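Local coordinates for UDP-N-acetylglucosamine--peptide N-acetylglucosaminyltransferase stabilizing protein GtfB (Streptococcus gordonii, PDB 5E9T) that partners the glycosyltransferase GtfA in a heterotetrameric complex that attaches the first GlcNAc, from UDP-GlcNAc, to the serine-rich adhesin GspB before its export, at residues B[277-282]-B[371-376]; B[289-294]-B[313-318]; B[299-304]-B[328-333]; B[354-359]-B[381-386]. One frame throughout, in Å; residues are numbered along the deposited sequence.

Interaction 1 (B[277-282]-B[371-376]); sequences DFKRDN and FENNLL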
loop_
_atom_site.group_PDB
_atom_site.type_symbol
_atom_site.label_atom_id
_atom_site.label_comp_id
_atom_site.label_asym_id
_atom_site.label_seq_id
_atom_site.Cartn_x
_atom_site.Cartn_y
_atom_site.Cartn_z
ATOM N N ASP B 277 7.478 -20.515 -48.811
ATOM C CA ASP B 277 6.270 -20.861 -49.540
ATOM C C ASP B 277 5.529 -19.549 -49.765
ATOM O O ASP B 277 4.877 -19.026 -48.858
ATOM C CB ASP B 277 5.448 -21.877 -48.753
ATOM C CG ASP B 277 4.048 -22.049 -49.296
ATOM O OD1 ASP B 277 3.896 -22.152 -50.532
ATOM O OD2 ASP B 277 3.101 -22.087 -48.482
ATOM N N PHE B 278 5.609 -19.036 -50.992
ATOM C CA PHE B 278 4.959 -17.781 -51.340
ATOM C C PHE B 278 3.496 -18.040 -51.677
ATOM O O PHE B 278 3.128 -19.126 -52.134
ATOM C CB PHE B 278 5.664 -17.103 -52.516
ATOM C CG PHE B 278 7.094 -16.720 -52.239
ATOM C CD1 PHE B 278 8.121 -17.627 -52.448
ATOM C CD2 PHE B 278 7.414 -15.449 -51.791
ATOM C CE1 PHE B 278 9.439 -17.276 -52.206
ATOM C CE2 PHE B 278 8.731 -15.091 -51.546
ATOM C CZ PHE B 278 9.744 -16.007 -51.755
ATOM N N LYS B 279 2.651 -17.050 -51.395
ATOM C CA LYS B 279 1.214 -17.258 -51.518
ATOM C C LYS B 279 0.636 -16.949 -52.899
ATOM O O LYS B 279 -0.438 -17.471 -53.219
ATOM C CB LYS B 279 0.485 -16.425 -50.462
ATOM C CG LYS B 279 0.890 -16.798 -49.044
ATOM C CD LYS B 279 0.669 -18.284 -48.788
ATOM C CE LYS B 279 0.936 -18.657 -47.332
ATOM N NZ LYS B 279 2.384 -18.610 -46.969
ATOM N N ARG B 280 1.321 -16.164 -53.735
ATOM C CA ARG B 280 0.819 -15.813 -55.066
ATOM C C ARG B 280 1.826 -14.902 -55.755
ATOM O O ARG B 280 2.667 -14.273 -55.106
ATOM C CB ARG B 280 -0.565 -15.129 -55.020
ATOM C CG ARG B 280 -0.734 -13.995 -54.003
ATOM C CD ARG B 280 -0.341 -12.639 -54.573
ATOM N NE ARG B 280 -1.088 -11.535 -53.974
ATOM C CZ ARG B 280 -0.686 -10.266 -53.985
ATOM N NH1 ARG B 280 0.464 -9.936 -54.557
ATOM N NH2 ARG B 280 -1.431 -9.326 -53.420
ATOM N N ASP B 281 1.713 -14.824 -57.081
ATOM C CA ASP B 281 2.616 -14.003 -57.870
ATOM C C ASP B 281 2.205 -12.536 -57.785
ATOM O O ASP B 281 1.185 -12.179 -57.190
ATOM C CB ASP B 281 2.653 -14.487 -59.317
ATOM C CG ASP B 281 3.351 -15.823 -59.465
ATOM O OD1 ASP B 281 4.084 -16.217 -58.533
ATOM O OD2 ASP B 281 3.176 -16.474 -60.519
ATOM N N ASN B 282 2.993 -11.674 -58.423
ATOM C CA ASN B 282 2.892 -10.241 -58.147
ATOM C C ASN B 282 1.700 -9.604 -58.860
ATOM O O ASN B 282 0.702 -9.262 -58.219
ATOM C CB ASN B 282 4.207 -9.555 -58.524
ATOM C CG ASN B 282 4.148 -8.058 -58.359
ATOM O OD1 ASN B 282 3.392 -7.377 -59.039
ATOM N ND2 ASN B 282 4.925 -7.541 -57.420
ATOM N N PHE B 371 6.128 -10.064 -47.796
ATOM C CA PHE B 371 7.087 -10.951 -48.450
ATOM C C PHE B 371 6.440 -12.271 -48.852
ATOM O O PHE B 371 6.689 -12.783 -49.950
ATOM C CB PHE B 371 8.278 -11.192 -47.520
ATOM C CG PHE B 371 9.342 -12.081 -48.101
ATOM C CD1 PHE B 371 9.300 -13.454 -47.908
ATOM C CD2 PHE B 371 10.392 -11.544 -48.826
ATOM C CE1 PHE B 371 10.279 -14.273 -48.436
ATOM C CE2 PHE B 371 11.375 -12.358 -49.355
ATOM C CZ PHE B 371 11.317 -13.724 -49.160
ATOM N N GLU B 372 5.602 -12.835 -47.979
ATOM C CA GLU B 372 4.936 -14.092 -48.302
ATOM C C GLU B 372 3.955 -13.931 -49.457
ATOM O O GLU B 372 3.661 -14.903 -50.160
ATOM C CB GLU B 372 4.211 -14.640 -47.073
ATOM C CG GLU B 372 5.102 -14.878 -45.865
ATOM C CD GLU B 372 4.429 -15.739 -44.815
ATOM O OE1 GLU B 372 3.290 -16.191 -45.060
ATOM O OE2 GLU B 372 5.036 -15.966 -43.745
ATOM N N ASN B 373 3.425 -12.726 -49.650
ATOM C CA ASN B 373 2.484 -12.435 -50.722
ATOM C C ASN B 373 3.152 -11.840 -51.958
ATOM O O ASN B 373 2.450 -11.388 -52.870
ATOM C CB ASN B 373 1.376 -11.516 -50.211
ATOM C CG ASN B 373 0.188 -12.288 -49.677
ATOM O OD1 ASN B 373 -0.879 -12.311 -50.292
ATOM N ND2 ASN B 373 0.369 -12.937 -48.532
ATOM N N ASN B 374 4.485 -11.792 -51.988
ATOM C CA ASN B 374 5.258 -11.326 -53.139
ATOM C C ASN B 374 5.013 -9.857 -53.453
ATOM O O ASN B 374 5.198 -9.423 -54.594
ATOM C CB ASN B 374 4.982 -12.179 -54.385
ATOM C CG ASN B 374 6.087 -13.179 -54.665
ATOM O OD1 ASN B 374 7.270 -12.834 -54.656
ATOM N ND2 ASN B 374 5.707 -14.426 -54.919
ATOM N N LEU B 375 4.594 -9.079 -52.461
ATOM C CA LEU B 375 4.618 -7.630 -52.596
ATOM C C LEU B 375 6.058 -7.140 -52.535
ATOM O O LEU B 375 6.845 -7.591 -51.694
ATOM C CB LEU B 375 3.798 -6.969 -51.486
ATOM C CG LEU B 375 2.274 -6.924 -51.580
ATOM C CD1 LEU B 375 1.668 -8.305 -51.458
ATOM C CD2 LEU B 375 1.712 -6.008 -50.508
ATOM N N LEU B 376 6.407 -6.214 -53.430
ATOM C CA LEU B 376 7.741 -5.627 -53.397
ATOM C C LEU B 376 7.803 -4.573 -52.304
ATOM O O LEU B 376 7.052 -3.590 -52.333
ATOM C CB LEU B 376 8.133 -5.000 -54.730
ATOM C CG LEU B 376 9.411 -4.198 -54.481
ATOM C CD1 LEU B 376 10.613 -5.113 -54.172
ATOM C CD2 LEU B 376 9.728 -3.264 -55.635
#
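Asn374, held at positive phi (64°) as the C-prime residue of a Schellman motif, turns its amide out of the helix end to meet Arg280: ND2 donates to Arg280 O at 3.0 Å, with the acceptor in the amide plane of Asn374 and the donor above the carbonyl plane of Arg280. Asparagine suits both roles, tolerating positive phi and offering an N-H. Lys279 grips Glu372 twice. Its backbone N gives a straight bond to Glu372 O (2.7 Å, 163°), and its side chain, bent at chi2 and chi4, runs beside that of Glu372 until NZ forms a salt bridge with OE1 at 3.2 Å, coming from above the carboxylate plane. NZ also bonds to Asp277 O. The ring of Phe278 puts CE2 over one face of Phe371, planes inclined by 44°. Asn373 CB lies over a face of the Arg280 guanidinium, whose NH1 is paired with Asp352. Loop 277-282 thus both donates, through Lys279, and accepts, through Arg280 O, where helix 366-372 ends; Lys279 and Arg368, which holds OE2, probably stabilise the charge of Glu372.

Interaction 2 (B[289-294]-B[313-318]); sequences LILTHS and RIAALT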
loop_
_atom_site.group_PDB
_atom_site.type_symbol
_atom_site.label_atom_id
_atom_site.label_comp_id
_atom_site.label_asym_id
_atom_site.label_seq_id
_atom_site.Cartn_x
_atom_site.Cartn_y
_atom_site.Cartn_z
ATOM N N LEU B 289 -0.129 -0.626 -49.977
ATOM C CA LEU B 289 -0.641 -1.083 -48.694
ATOM C C LEU B 289 0.386 -0.768 -47.624
ATOM O O LEU B 289 1.515 -1.261 -47.690
ATOM C CB LEU B 289 -0.946 -2.579 -48.708
ATOM C CG LEU B 289 -1.307 -3.074 -47.324
ATOM C CD1 LEU B 289 -2.626 -2.455 -46.874
ATOM C CD2 LEU B 289 -1.370 -4.594 -47.310
ATOM N N ILE B 290 -0.001 0.054 -46.649
ATOM C CA ILE B 290 0.843 0.365 -45.502
ATOM C C ILE B 290 0.064 0.064 -44.233
ATOM O O ILE B 290 -1.123 0.393 -44.128
ATOM C CB ILE B 290 1.312 1.835 -45.485
ATOM C CG1 ILE B 290 1.543 2.362 -46.903
ATOM C CG2 ILE B 290 2.562 1.974 -44.621
ATOM C CD1 ILE B 290 2.629 1.652 -47.671
ATOM N N LEU B 291 0.739 -0.542 -43.264
ATOM C CA LEU B 291 0.170 -0.804 -41.951
ATOM C C LEU B 291 0.923 0.034 -40.930
ATOM O O LEU B 291 2.123 -0.172 -40.720
ATOM C CB LEU B 291 0.261 -2.284 -41.602
ATOM C CG LEU B 291 -0.614 -3.165 -42.472
ATOM C CD1 LEU B 291 -0.593 -4.571 -41.916
ATOM C CD2 LEU B 291 -2.025 -2.593 -42.545
ATOM N N THR B 292 0.222 0.968 -40.298
ATOM C CA THR B 292 0.824 1.865 -39.326
ATOM C C THR B 292 0.033 1.813 -38.030
ATOM O O THR B 292 -1.150 1.467 -38.024
ATOM C CB THR B 292 0.873 3.305 -39.846
ATOM O OG1 THR B 292 1.748 4.080 -39.019
ATOM C CG2 THR B 292 -0.517 3.928 -39.826
ATOM N N HIS B 293 0.713 2.075 -36.918
ATOM C CA HIS B 293 -0.017 2.296 -35.677
ATOM C C HIS B 293 -0.455 3.742 -35.491
ATOM O O HIS B 293 -1.600 3.986 -35.093
ATOM C CB HIS B 293 0.803 1.794 -34.496
ATOM C CG HIS B 293 0.648 0.324 -34.284
ATOM N ND1 HIS B 293 1.699 -0.563 -34.366
ATOM C CD2 HIS B 293 -0.459 -0.423 -34.054
ATOM C CE1 HIS B 293 1.251 -1.790 -34.164
ATOM N NE2 HIS B 293 -0.054 -1.732 -33.972
ATOM N N SER B 294 0.408 4.710 -35.778
ATOM C CA SER B 294 -0.061 6.086 -35.882
ATOM C C SER B 294 1.014 6.924 -36.547
ATOM O O SER B 294 2.133 6.467 -36.803
ATOM C CB SER B 294 -0.443 6.699 -34.534
ATOM O OG SER B 294 -1.320 7.797 -34.741
ATOM N N ARG B 313 -3.264 2.697 -49.841
ATOM C CA ARG B 313 -4.121 2.185 -48.782
ATOM C C ARG B 313 -3.316 2.075 -47.499
ATOM O O ARG B 313 -2.303 1.368 -47.455
ATOM C CB ARG B 313 -4.731 0.838 -49.159
ATOM C CG ARG B 313 -5.247 0.808 -50.570
ATOM C CD ARG B 313 -6.489 -0.034 -50.688
ATOM N NE ARG B 313 -7.090 0.139 -51.999
ATOM C CZ ARG B 313 -6.897 -0.692 -53.013
ATOM N NH1 ARG B 313 -6.123 -1.758 -52.858
ATOM N NH2 ARG B 313 -7.479 -0.460 -54.180
ATOM N N ILE B 314 -3.762 2.778 -46.466
ATOM C CA ILE B 314 -3.115 2.765 -45.165
ATOM C C ILE B 314 -4.126 2.291 -44.139
ATOM O O ILE B 314 -5.283 2.730 -44.139
ATOM C CB ILE B 314 -2.557 4.150 -44.799
ATOM C CG1 ILE B 314 -1.585 4.588 -45.879
ATOM C CG2 ILE B 314 -1.916 4.145 -43.419
ATOM C CD1 ILE B 314 -0.601 5.568 -45.415
ATOM N N ALA B 315 -3.690 1.394 -43.265
ATOM C CA ALA B 315 -4.591 0.766 -42.323
ATOM C C ALA B 315 -3.979 0.738 -40.934
ATOM O O ALA B 315 -2.761 0.831 -40.749
ATOM C CB ALA B 315 -4.967 -0.653 -42.765
ATOM N N ALA B 316 -4.872 0.647 -39.959
ATOM C CA ALA B 316 -4.548 0.417 -38.565
ATOM C C ALA B 316 -5.794 -0.176 -37.939
ATOM O O ALA B 316 -6.901 -0.007 -38.458
ATOM C CB ALA B 316 -4.144 1.709 -37.848
ATOM N N LEU B 317 -5.616 -0.878 -36.823
ATOM C CA LEU B 317 -6.803 -1.206 -36.051
ATOM C C LEU B 317 -7.070 -0.185 -34.957
ATOM O O LEU B 317 -8.118 -0.249 -34.311
ATOM C CB LEU B 317 -6.722 -2.609 -35.454
ATOM C CG LEU B 317 -5.521 -3.069 -34.631
ATOM C CD1 LEU B 317 -6.013 -4.114 -33.644
ATOM C CD2 LEU B 317 -4.448 -3.632 -35.543
ATOM N N THR B 318 -6.165 0.771 -34.765
ATOM C CA THR B 318 -6.434 1.946 -33.944
ATOM C C THR B 318 -7.323 2.894 -34.742
ATOM O O THR B 318 -7.759 2.587 -35.859
ATOM C CB THR B 318 -5.135 2.643 -33.521
ATOM O OG1 THR B 318 -4.683 3.485 -34.592
ATOM C CG2 THR B 318 -4.045 1.626 -33.197
#
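His293 offers the edge of its ring to Thr318, CG2 of the threonine lying near the ring plane, 4.2 Å from CD2; the ring of His76 stacks on the imidazole, and ND1 bonds to Gly361 O. Behind this loop end, strands 287-291 and 311-315 run parallel, the first and third elements of a beta-alpha-beta unit with helix 300-306 between them. The ladder alternates regularly: Ile290 N donates to Arg313 O (2.8 Å), Ala315 N to Ile290 O (2.9 Å), and Thr292 N to Ala315 O (3.0 Å), the last two bonds flanking Leu291 and closing its bridge to Ala315. Ile290 and Ile314 stand side by side on one face, their CG1 atoms 4.0 Å apart; in Ile314, CG1 is anti to the carbonyl carbon (chi1 -58°), which lays this branch along its neighbour. Beta-branched residues suit such extended chains. The other face carries Leu289, Leu291, Ala315 and Arg313, whose end leads away. There the small methyl of Ala315 lets Leu291 CD2 settle 3.5 Å from it, while Leu289 and Leu291 also pack on helix 341-350. Thr292 continues the Ile314 side, its CG2 against Ile314 CG2. Mainly hydrocarbon therefore covers the two faces, while three main-chain bonds join the strands and the backbone of Ile314 bonds onward to strand 333-336.

Interaction 3 (B[299-304]-B[328-333]); sequences GLDTLV and LSYKNV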
loop_
_atom_site.group_PDB
_atom_site.type_symbol
_atom_site.label_atom_id
_atom_site.label_comp_id
_atom_site.label_asym_id
_atom_site.label_seq_id
_atom_site.Cartn_x
_atom_site.Cartn_y
_atom_site.Cartn_z
ATOM N N GLY B 299 7.228 11.028 -45.080
ATOM C CA GLY B 299 7.178 11.373 -46.488
ATOM C C GLY B 299 6.008 10.803 -47.256
ATOM O O GLY B 299 6.159 10.448 -48.433
ATOM N N LEU B 300 4.839 10.706 -46.627
ATOM C CA LEU B 300 3.672 10.257 -47.374
ATOM C C LEU B 300 3.202 11.341 -48.335
ATOM O O LEU B 300 3.057 11.093 -49.536
ATOM C CB LEU B 300 2.565 9.839 -46.415
ATOM C CG LEU B 300 1.336 9.161 -47.006
ATOM C CD1 LEU B 300 1.661 7.978 -47.927
ATOM C CD2 LEU B 300 0.518 8.726 -45.823
ATOM N N ASP B 301 3.003 12.562 -47.824
ATOM C CA ASP B 301 2.622 13.711 -48.648
ATOM C C ASP B 301 3.526 13.837 -49.866
ATOM O O ASP B 301 3.059 14.019 -50.997
ATOM C CB ASP B 301 2.692 14.988 -47.805
ATOM C CG ASP B 301 1.584 15.983 -48.124
ATOM O OD1 ASP B 301 1.487 16.996 -47.407
ATOM O OD2 ASP B 301 0.804 15.751 -49.070
ATOM N N THR B 302 4.833 13.746 -49.633
ATOM C CA THR B 302 5.830 13.763 -50.697
ATOM C C THR B 302 5.511 12.750 -51.797
ATOM O O THR B 302 5.317 13.114 -52.963
ATOM C CB THR B 302 7.194 13.488 -50.073
ATOM O OG1 THR B 302 7.235 12.127 -49.633
ATOM C CG2 THR B 302 7.381 14.388 -48.859
ATOM N N LEU B 303 5.469 11.462 -51.438
ATOM C CA LEU B 303 5.346 10.393 -52.429
ATOM C C LEU B 303 3.992 10.390 -53.129
ATOM O O LEU B 303 3.898 9.973 -54.288
ATOM C CB LEU B 303 5.566 9.033 -51.767
ATOM C CG LEU B 303 6.882 8.774 -51.050
ATOM C CD1 LEU B 303 6.998 7.299 -50.675
ATOM C CD2 LEU B 303 8.062 9.232 -51.897
ATOM N N VAL B 304 2.937 10.822 -52.443
ATOM C CA VAL B 304 1.584 10.590 -52.934
ATOM C C VAL B 304 1.215 11.598 -54.021
ATOM O O VAL B 304 0.610 11.237 -55.035
ATOM C CB VAL B 304 0.604 10.612 -51.744
ATOM C CG1 VAL B 304 0.675 11.926 -51.024
ATOM C CG2 VAL B 304 -0.808 10.305 -52.175
ATOM N N LEU B 328 -6.407 12.131 -46.673
ATOM C CA LEU B 328 -7.415 11.529 -47.534
ATOM C C LEU B 328 -8.233 12.608 -48.241
ATOM O O LEU B 328 -9.194 12.304 -48.956
ATOM C CB LEU B 328 -8.289 10.549 -46.726
ATOM C CG LEU B 328 -9.440 9.788 -47.384
ATOM C CD1 LEU B 328 -9.393 8.270 -47.103
ATOM C CD2 LEU B 328 -10.779 10.378 -46.943
ATOM N N SER B 329 -7.848 13.875 -48.048
ATOM C CA SER B 329 -8.261 14.931 -48.965
ATOM C C SER B 329 -8.055 14.499 -50.411
ATOM O O SER B 329 -8.907 14.749 -51.270
ATOM C CB SER B 329 -7.475 16.211 -48.683
ATOM O OG SER B 329 -6.329 16.296 -49.516
ATOM N N TYR B 330 -6.936 13.838 -50.693
ATOM C CA TYR B 330 -6.709 13.296 -52.023
ATOM C C TYR B 330 -7.723 12.201 -52.316
ATOM O O TYR B 330 -8.025 11.366 -51.458
ATOM C CB TYR B 330 -5.302 12.710 -52.151
ATOM C CG TYR B 330 -4.156 13.609 -51.735
ATOM C CD1 TYR B 330 -4.334 14.970 -51.519
ATOM C CD2 TYR B 330 -2.887 13.087 -51.568
ATOM C CE1 TYR B 330 -3.276 15.777 -51.137
ATOM C CE2 TYR B 330 -1.837 13.885 -51.194
ATOM C CZ TYR B 330 -2.026 15.222 -50.979
ATOM O OH TYR B 330 -0.951 15.995 -50.604
ATOM N N LYS B 331 -8.251 12.202 -53.538
ATOM C CA LYS B 331 -8.905 10.998 -54.031
ATOM C C LYS B 331 -7.895 9.906 -54.361
ATOM O O LYS B 331 -8.290 8.791 -54.716
ATOM C CB LYS B 331 -9.759 11.321 -55.258
ATOM C CG LYS B 331 -8.985 11.485 -56.558
ATOM C CD LYS B 331 -9.942 11.723 -57.719
ATOM C CE LYS B 331 -9.220 11.750 -59.058
ATOM N NZ LYS B 331 -8.705 10.406 -59.439
ATOM N N ASN B 332 -6.607 10.230 -54.258
ATOM C CA ASN B 332 -5.504 9.334 -54.565
ATOM C C ASN B 332 -5.250 8.337 -53.444
ATOM O O ASN B 332 -4.612 7.306 -53.674
ATOM C CB ASN B 332 -4.276 10.207 -54.860
ATOM C CG ASN B 332 -2.979 9.434 -54.991
ATOM O OD1 ASN B 332 -1.908 10.022 -54.885
ATOM N ND2 ASN B 332 -3.058 8.133 -55.236
ATOM N N VAL B 333 -5.751 8.613 -52.253
ATOM C CA VAL B 333 -5.502 7.796 -51.076
ATOM C C VAL B 333 -6.803 7.116 -50.662
ATOM O O VAL B 333 -7.892 7.681 -50.808
ATOM C CB VAL B 333 -4.914 8.668 -49.945
ATOM C CG1 VAL B 333 -5.101 8.024 -48.600
ATOM C CG2 VAL B 333 -3.431 8.949 -50.218
#
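Val304 is the apolar centre of this contact, its CB directed at segment 328-333. The branched side chain brings CG2 against Val333 CG2 at 3.5 Å, and the same methyl approaches CD2 of Tyr330; the modelled closeness of CG1 to that ring is doubtful. At the far end of the ring the hydroxyl of Tyr330 lies close to Asp301 OD2, as a phenol beside a carboxylate can, but the modelled length is implausibly short and makes the details of this hydrogen bond doubtful. Tyr330 CG is anti to its carbonyl carbon (chi1 -52°), and this rotation swings the ring across to the helix. The side chains of Asn332 and Val304 run past one another head to tail, and Asn332 is positioned from outside, its ND2 bonding to Leu310 O. One layer further out, Phe312 of strand 311-315 touches both Val304 and Val333, and Met327 packs on Asp301. The helix itself starts at Gly299, the N-cap, where phi is positive, a region glycine enters easily; its carbonyl receives Leu303 N at 3.2 Å, and Leu300 O receives Val304 N at 2.9 Å. Asp301 thus sits in the first turn, where the helix dipole would probably stabilise its negative charge. The loop entering strand 333-336 is joined to helix 300-306 chiefly by the apolar meeting of Val304 and Val333, to which Tyr330 and Asp301 possibly add a polar link.

Interaction 4 (B[354-359]-B[381-386]); sequences YLDINH and EQTLHD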
loop_
_atom_site.group_PDB
_atom_site.type_symbol
_atom_site.label_atom_id
_atom_site.label_comp_id
_atom_site.label_asym_id
_atom_site.label_seq_id
_atom_site.Cartn_x
_atom_site.Cartn_y
_atom_site.Cartn_z
ATOM N N TYR B 354 4.548 -2.953 -50.807
ATOM C CA TYR B 354 4.436 -2.488 -49.430
ATOM C C TYR B 354 5.566 -1.499 -49.194
ATOM O O TYR B 354 6.735 -1.893 -49.122
ATOM C CB TYR B 354 4.494 -3.645 -48.427
ATOM C CG TYR B 354 4.237 -3.195 -47.002
ATOM C CD1 TYR B 354 3.033 -3.460 -46.373
ATOM C CD2 TYR B 354 5.193 -2.494 -46.291
ATOM C CE1 TYR B 354 2.793 -3.032 -45.073
ATOM C CE2 TYR B 354 4.962 -2.067 -45.001
ATOM C CZ TYR B 354 3.765 -2.336 -44.394
ATOM O OH TYR B 354 3.553 -1.905 -43.104
ATOM N N LEU B 355 5.222 -0.228 -49.021
ATOM C CA LEU B 355 6.213 0.769 -48.650
ATOM C C LEU B 355 6.360 0.732 -47.136
ATOM O O LEU B 355 5.370 0.904 -46.418
ATOM C CB LEU B 355 5.783 2.157 -49.125
ATOM C CG LEU B 355 5.535 2.363 -50.617
ATOM C CD1 LEU B 355 4.445 3.410 -50.863
ATOM C CD2 LEU B 355 6.831 2.744 -51.327
ATOM N N ASP B 356 7.578 0.531 -46.630
ATOM C CA ASP B 356 7.733 0.495 -45.179
ATOM C C ASP B 356 8.146 1.915 -44.824
ATOM O O ASP B 356 9.326 2.253 -44.734
ATOM C CB ASP B 356 8.764 -0.548 -44.767
ATOM C CG ASP B 356 8.613 -0.987 -43.328
ATOM O OD1 ASP B 356 7.521 -0.779 -42.757
ATOM O OD2 ASP B 356 9.579 -1.555 -42.775
ATOM N N ILE B 357 7.123 2.737 -44.616
ATOM C CA ILE B 357 7.275 4.178 -44.469
ATOM C C ILE B 357 6.848 4.698 -43.106
ATOM O O ILE B 357 7.096 5.875 -42.804
ATOM C CB ILE B 357 6.493 4.885 -45.590
ATOM C CG1 ILE B 357 5.211 4.087 -45.828
ATOM C CG2 ILE B 357 7.307 4.891 -46.863
ATOM C CD1 ILE B 357 4.263 4.685 -46.822
ATOM N N ASN B 358 6.198 3.873 -42.291
ATOM C CA ASN B 358 5.550 4.287 -41.057
ATOM C C ASN B 358 6.557 4.459 -39.923
ATOM O O ASN B 358 7.711 4.027 -39.996
ATOM C CB ASN B 358 4.450 3.304 -40.660
ATOM C CG ASN B 358 4.862 1.866 -40.837
ATOM O OD1 ASN B 358 5.964 1.577 -41.296
ATOM N ND2 ASN B 358 3.975 0.951 -40.469
ATOM N N HIS B 359 6.098 5.126 -38.872
ATOM C CA HIS B 359 6.855 5.355 -37.654
ATOM C C HIS B 359 6.245 4.557 -36.509
ATOM O O HIS B 359 5.071 4.173 -36.544
ATOM C CB HIS B 359 6.883 6.845 -37.297
ATOM C CG HIS B 359 7.968 7.610 -37.986
ATOM N ND1 HIS B 359 7.719 8.656 -38.846
ATOM C CD2 HIS B 359 9.314 7.475 -37.940
ATOM C CE1 HIS B 359 8.864 9.135 -39.297
ATOM N NE2 HIS B 359 9.848 8.434 -38.764
ATOM N N GLU B 381 15.671 4.288 -44.167
ATOM C CA GLU B 381 16.475 3.539 -43.203
ATOM C C GLU B 381 15.733 3.321 -41.894
ATOM O O GLU B 381 15.961 2.307 -41.223
ATOM C CB GLU B 381 17.821 4.209 -42.932
ATOM C CG GLU B 381 18.662 3.436 -41.907
ATOM C CD GLU B 381 19.396 2.246 -42.511
ATOM O OE1 GLU B 381 20.003 2.403 -43.588
ATOM O OE2 GLU B 381 19.356 1.148 -41.918
ATOM N N GLN B 382 14.780 4.180 -41.542
ATOM C CA GLN B 382 13.958 3.803 -40.404
ATOM C C GLN B 382 12.871 2.941 -41.023
ATOM O O GLN B 382 11.839 3.429 -41.495
ATOM C CB GLN B 382 13.411 5.006 -39.638
ATOM C CG GLN B 382 12.353 4.597 -38.606
ATOM C CD GLN B 382 12.433 5.352 -37.296
ATOM O OE1 GLN B 382 13.502 5.484 -36.700
ATOM N NE2 GLN B 382 11.291 5.801 -36.807
ATOM N N THR B 383 13.112 1.637 -40.958
ATOM C CA THR B 383 12.178 0.604 -41.350
ATOM C C THR B 383 11.734 -0.080 -40.081
ATOM O O THR B 383 12.523 -0.254 -39.148
ATOM C CB THR B 383 12.794 -0.485 -42.242
ATOM O OG1 THR B 383 13.620 -1.334 -41.437
ATOM C CG2 THR B 383 13.631 0.064 -43.328
ATOM N N LEU B 384 10.492 -0.498 -40.059
ATOM C CA LEU B 384 10.106 -1.480 -39.072
ATOM C C LEU B 384 10.690 -2.809 -39.531
ATOM O O LEU B 384 10.493 -3.217 -40.680
ATOM C CB LEU B 384 8.584 -1.504 -38.933
ATOM C CG LEU B 384 8.006 -0.190 -38.354
ATOM C CD1 LEU B 384 8.225 1.064 -39.193
ATOM C CD2 LEU B 384 6.539 -0.314 -38.152
ATOM N N HIS B 385 11.495 -3.430 -38.672
ATOM C CA HIS B 385 12.127 -4.710 -38.988
ATOM C C HIS B 385 10.988 -5.687 -39.248
ATOM O O HIS B 385 9.941 -5.539 -38.644
ATOM C CB HIS B 385 13.033 -5.170 -37.840
ATOM C CG HIS B 385 13.824 -4.063 -37.215
ATOM N ND1 HIS B 385 14.979 -3.560 -37.775
ATOM C CD2 HIS B 385 13.623 -3.361 -36.075
ATOM C CE1 HIS B 385 15.455 -2.596 -37.007
ATOM N NE2 HIS B 385 14.650 -2.456 -35.969
ATOM N N ASP B 386 11.172 -6.707 -40.085
ATOM C CA ASP B 386 12.469 -7.252 -40.448
ATOM C C ASP B 386 13.212 -6.542 -41.567
ATOM O O ASP B 386 12.628 -6.119 -42.565
ATOM C CB ASP B 386 12.294 -8.721 -40.824
ATOM C CG ASP B 386 11.489 -9.489 -39.796
ATOM O OD1 ASP B 386 10.468 -8.950 -39.321
ATOM O OD2 ASP B 386 11.884 -10.625 -39.456
#
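Leu384 packs against Asp356 and Asn358 at one end of the beta-alpha-beta unit formed by strand 353-356, helix 366-372 and strand 376-379, where the chain leaving the second strand folds back beside the first. This is the close, buried half of the contact. Asp356 is the centre of an inverse gamma turn. Its CB points toward 381-386, and with CG anti to the backbone N (chi1 -159°) OD2 comes close to Thr383 and Leu384: it lies 3.4 Å from Thr383 CB and 3.1 Å from Leu384 N, while the carbonyl oxygen, Leu384 O, is also near, 2.8 Å from the same OD2. Leucine suits its own position, an apolar side chain in a buried place: its two methyls lie against the Asn358 side chain, and it also touches Gln362. The other half is looser. Gln382 is solvent-exposed, and its bent side chain comes beside the ring of His359, although the modelled closeness of this pair is doubtful. His359 takes its firm hold elsewhere, through ND1 to Gln296 O. Back inside, Leu384 CD2 rests 3.7 Å from ND2 of Asn358 and the same distance from its OD1.

How the interactions relate
Tyr354 connects three of the contacts. Its backbone N probably donates a hydrogen bond to Leu376 O (3.0 Å), joining interaction 4 to interaction 1, and its OH probably accepts one from Leu291 N (3.1 Å), joining it to interaction 2. Interactions 2 and 4 have centres about 12 Å apart. Interaction 3 lies further out, its centre about 14 Å from that of interaction 2, and touches it where Ile314 CD1 meets Leu300 CD2 at 3.4 Å; it is remote from interaction 1, about 25 Å between centres. The four probably belong to one Rossmann-like half, consistent with a GT-B-type architecture. No other chain of the assembly touches these segments.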